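Protease/Reverse transcriptase/ribonuclease H (Eastern chimpanzee simian foamy virus, PDB 7KSF) combines an aspartic protease, a reverse transcriptase and a ribonuclease H in one foamy virus polyprotein, probably serving viral maturation and the copying of RNA into DNA. Local coordinates at residues T605-A617 / N627-A641. The protein carries 1 engineered substitution. Residues are numbered along the deposited sequence; the frame is centred on the assembly and turned at random.
Sequences TKSNNAGMGIVHA and NQWSIPLGNHTAQMA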
# COMPACT_ATOMS: atom_id res chain seq x y z
N THR A 605 25.60 7.89 50.98
CA THR A 605 24.29 7.25 50.93
C THR A 605 23.91 6.86 49.51
O THR A 605 23.47 5.73 49.26
CB THR A 605 23.23 8.18 51.53
OG1 THR A 605 23.64 8.58 52.84
CG2 THR A 605 21.90 7.47 51.62
N LYS A 606 24.07 7.78 48.55
CA LYS A 606 23.77 7.46 47.16
C LYS A 606 24.74 6.42 46.62
O LYS A 606 24.33 5.53 45.87
CB LYS A 606 23.80 8.73 46.31
CG LYS A 606 22.76 9.77 46.69
CD LYS A 606 22.85 10.99 45.79
CE LYS A 606 21.81 12.04 46.16
NZ LYS A 606 21.91 13.25 45.30
N SER A 607 26.02 6.54 46.96
CA SER A 607 27.06 5.58 46.60
C SER A 607 27.30 5.50 45.09
O SER A 607 28.24 4.83 44.65
CB SER A 607 26.73 4.19 47.15
OG SER A 607 27.67 3.23 46.71
N ASN A 608 26.48 6.18 44.30
CA ASN A 608 26.64 6.19 42.86
C ASN A 608 26.13 7.50 42.29
O ASN A 608 25.39 8.24 42.94
CB ASN A 608 25.92 5.00 42.20
CG ASN A 608 26.75 3.74 42.20
OD1 ASN A 608 27.96 3.79 41.99
ND2 ASN A 608 26.10 2.60 42.43
N ASN A 609 26.54 7.77 41.05
CA ASN A 609 26.10 8.94 40.30
C ASN A 609 26.35 8.65 38.83
O ASN A 609 27.35 8.02 38.48
CB ASN A 609 26.84 10.21 40.74
CG ASN A 609 26.39 11.44 39.98
OD1 ASN A 609 27.21 12.28 39.59
ND2 ASN A 609 25.09 11.55 39.75
N ALA A 610 25.44 9.10 37.96
CA ALA A 610 25.49 8.76 36.55
C ALA A 610 25.35 10.01 35.69
O ALA A 610 24.86 11.05 36.13
CB ALA A 610 24.39 7.75 36.18
N GLY A 611 25.78 9.87 34.44
CA GLY A 611 25.68 10.94 33.46
C GLY A 611 25.82 10.42 32.04
O GLY A 611 26.81 9.77 31.70
N MET A 612 24.83 10.71 31.20
CA MET A 612 24.79 10.23 29.83
C MET A 612 25.00 11.39 28.86
O MET A 612 24.88 12.57 29.22
CB MET A 612 23.46 9.53 29.54
CG MET A 612 22.25 10.44 29.56
SD MET A 612 20.70 9.53 29.46
CE MET A 612 19.52 10.86 29.27
N GLY A 613 25.32 11.04 27.62
CA GLY A 613 25.56 12.05 26.60
C GLY A 613 24.98 11.66 25.25
O GLY A 613 25.08 10.50 24.84
N ILE A 614 24.37 12.62 24.56
CA ILE A 614 23.70 12.38 23.29
C ILE A 614 24.15 13.44 22.30
O ILE A 614 24.22 14.63 22.64
CB ILE A 614 22.16 12.38 23.44
CG1 ILE A 614 21.70 11.27 24.39
CG2 ILE A 614 21.50 12.22 22.08
CD1 ILE A 614 21.57 11.71 25.84
N VAL A 615 24.46 13.01 21.07
CA VAL A 615 24.90 13.91 20.01
C VAL A 615 24.10 13.60 18.75
O VAL A 615 24.01 12.43 18.34
CB VAL A 615 26.41 13.76 19.73
CG1 VAL A 615 26.83 14.63 18.55
CG2 VAL A 615 27.22 14.11 20.97
N HIS A 616 23.54 14.63 18.14
CA HIS A 616 22.83 14.51 16.86
C HIS A 616 23.76 15.01 15.76
O HIS A 616 24.08 16.20 15.71
CB HIS A 616 21.52 15.29 16.87
CG HIS A 616 20.63 15.00 15.70
ND1 HIS A 616 19.26 14.94 15.80
CD2 HIS A 616 20.92 14.75 14.40
CE1 HIS A 616 18.74 14.67 14.62
NE2 HIS A 616 19.73 14.55 13.75
N ALA A 617 24.19 14.11 14.88
CA ALA A 617 25.11 14.42 13.81
C ALA A 617 24.49 14.08 12.46
O ALA A 617 23.78 13.07 12.33
CB ALA A 617 26.44 13.67 13.98
N ASN A 627 22.61 19.33 17.64
CA ASN A 627 22.51 19.70 19.04
C ASN A 627 23.31 18.72 19.89
O ASN A 627 23.62 17.60 19.46
CB ASN A 627 21.05 19.74 19.52
CG ASN A 627 20.30 20.94 19.00
OD1 ASN A 627 20.81 22.06 19.00
ND2 ASN A 627 19.06 20.72 18.56
N GLN A 628 23.63 19.15 21.10
CA GLN A 628 24.33 18.34 22.08
C GLN A 628 23.49 18.23 23.35
O GLN A 628 22.62 19.07 23.61
CB GLN A 628 25.70 18.93 22.41
CG GLN A 628 26.59 19.14 21.19
CD GLN A 628 27.96 19.67 21.56
OE1 GLN A 628 28.36 19.66 22.73
NE2 GLN A 628 28.69 20.15 20.56
N TRP A 629 23.76 17.19 24.14
CA TRP A 629 23.02 16.96 25.37
C TRP A 629 23.93 16.32 26.40
O TRP A 629 24.68 15.39 26.09
CB TRP A 629 21.79 16.07 25.12
CG TRP A 629 20.71 16.73 24.30
CD1 TRP A 629 19.76 17.60 24.74
CD2 TRP A 629 20.49 16.57 22.89
NE1 TRP A 629 18.95 17.99 23.70
CE2 TRP A 629 19.38 17.37 22.55
CE3 TRP A 629 21.11 15.83 21.88
CZ2 TRP A 629 18.88 17.45 21.25
CZ3 TRP A 629 20.62 15.91 20.59
CH2 TRP A 629 19.51 16.71 20.29
N SER A 630 23.85 16.81 27.64
CA SER A 630 24.67 16.33 28.75
C SER A 630 23.80 16.32 30.00
O SER A 630 23.49 17.39 30.54
CB SER A 630 25.90 17.21 28.95
OG SER A 630 26.51 16.96 30.20
N ILE A 631 23.42 15.14 30.47
CA ILE A 631 22.43 15.03 31.54
C ILE A 631 22.94 14.16 32.68
O ILE A 631 23.43 13.05 32.44
CB ILE A 631 21.11 14.47 30.99
CG1 ILE A 631 20.60 15.32 29.83
CG2 ILE A 631 20.07 14.39 32.10
CD1 ILE A 631 19.32 14.81 29.22
N PRO A 632 22.86 14.62 33.93
CA PRO A 632 23.15 13.74 35.07
C PRO A 632 21.92 12.91 35.45
O PRO A 632 20.79 13.40 35.42
CB PRO A 632 23.53 14.71 36.18
CG PRO A 632 22.77 15.93 35.87
CD PRO A 632 22.66 16.02 34.37
N LEU A 633 22.17 11.66 35.83
CA LEU A 633 21.11 10.69 36.07
C LEU A 633 21.04 10.21 37.51
O LEU A 633 20.23 9.33 37.82
CB LEU A 633 21.27 9.50 35.12
CG LEU A 633 21.12 9.74 33.62
CD1 LEU A 633 21.56 8.52 32.82
CD2 LEU A 633 19.69 10.12 33.26
N GLY A 634 21.85 10.77 38.40
CA GLY A 634 21.81 10.31 39.78
C GLY A 634 22.46 8.94 39.94
O GLY A 634 23.20 8.46 39.08
N ASN A 635 22.16 8.30 41.07
CA ASN A 635 22.77 7.02 41.43
C ASN A 635 22.18 5.92 40.54
O ASN A 635 21.07 5.44 40.78
CB ASN A 635 22.56 6.72 42.91
CG ASN A 635 21.12 6.87 43.34
OD1 ASN A 635 20.67 7.95 43.70
ND2 ASN A 635 20.38 5.76 43.30
N HIS A 636 22.94 5.52 39.53
CA HIS A 636 22.52 4.46 38.62
C HIS A 636 23.77 3.77 38.07
O HIS A 636 24.90 4.13 38.39
CB HIS A 636 21.65 5.01 37.49
CG HIS A 636 20.21 5.21 37.87
ND1 HIS A 636 19.58 6.43 37.76
CD2 HIS A 636 19.29 4.35 38.36
CE1 HIS A 636 18.33 6.32 38.16
NE2 HIS A 636 18.12 5.06 38.53
N THR A 637 23.55 2.75 37.24
CA THR A 637 24.63 1.99 36.65
C THR A 637 25.28 2.78 35.52
O THR A 637 24.61 3.53 34.80
CB THR A 637 24.11 0.65 36.12
OG1 THR A 637 23.41 -0.04 37.16
CG2 THR A 637 25.25 -0.23 35.61
N ALA A 638 26.60 2.62 35.37
CA ALA A 638 27.29 3.22 34.23
C ALA A 638 26.71 2.71 32.92
O ALA A 638 26.57 3.46 31.95
CB ALA A 638 28.79 2.93 34.30
N GLN A 639 26.36 1.42 32.87
CA GLN A 639 25.68 0.89 31.70
C GLN A 639 24.25 1.39 31.62
O GLN A 639 23.74 1.60 30.51
CB GLN A 639 25.74 -0.64 31.72
CG GLN A 639 27.02 -1.21 32.33
CD GLN A 639 28.26 -1.05 31.46
OE1 GLN A 639 28.47 -0.01 30.83
NE2 GLN A 639 29.09 -2.09 31.42
N MET A 640 23.60 1.60 32.76
CA MET A 640 22.29 2.26 32.75
C MET A 640 22.40 3.66 32.16
O MET A 640 21.54 4.07 31.37
CB MET A 640 21.73 2.33 34.17
CG MET A 640 20.21 2.25 34.27
SD MET A 640 19.34 3.61 33.47
CE MET A 640 20.08 5.02 34.28
N ALA A 641 23.45 4.39 32.52
CA ALA A 641 23.72 5.66 31.86
C ALA A 641 23.94 5.47 30.36
O ALA A 641 23.57 6.33 29.55
CB ALA A 641 24.93 6.34 32.49
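The antiparallel hairpin of strands 610-618 and 624-634 in the RNase H domain joins M612 to I631 and I614 to W629 as hydrogen-bonded pairs. M612 N donates to I631 O at 3.0 Å, nearly in line with the carbonyl, and I631 N returns to M612 O. I614 N reaches W629 O at 3.2 Å, whereas the reverse bond is bent and weak. L633 N meets A610 O at 2.8 Å from above the carbonyl plane. With CG between the backbone N and the carbonyl carbon (chi1 67°), the extended M612 chain runs beside I631; the M612 and L633 side chains cross at about a right angle, SD 3.6 Å from L633 CD1. I614 CG2 touches W629 CE3 (3.6 Å), the two side chains oblique, while H616 CB meets the indole edge near CZ3. Helix 638-654 packs on this face, placing A641 CB 4.0 Å from A610 CB and F648 edge-to-face with W629. On the other face, V615 touches A735 and L738 of helix 727-744, and S630 OG hydrogen-bonds L738 O. H636 ND1 donates a hydrogen bond to L633 O (3.0 Å). The A641 side chain lies about 6 Å from the calcium ion bound by G596 and E642. Strand 624-634 edges the five-stranded mixed sheet, order 3-2-1-4-5, typical of the RNase H fold.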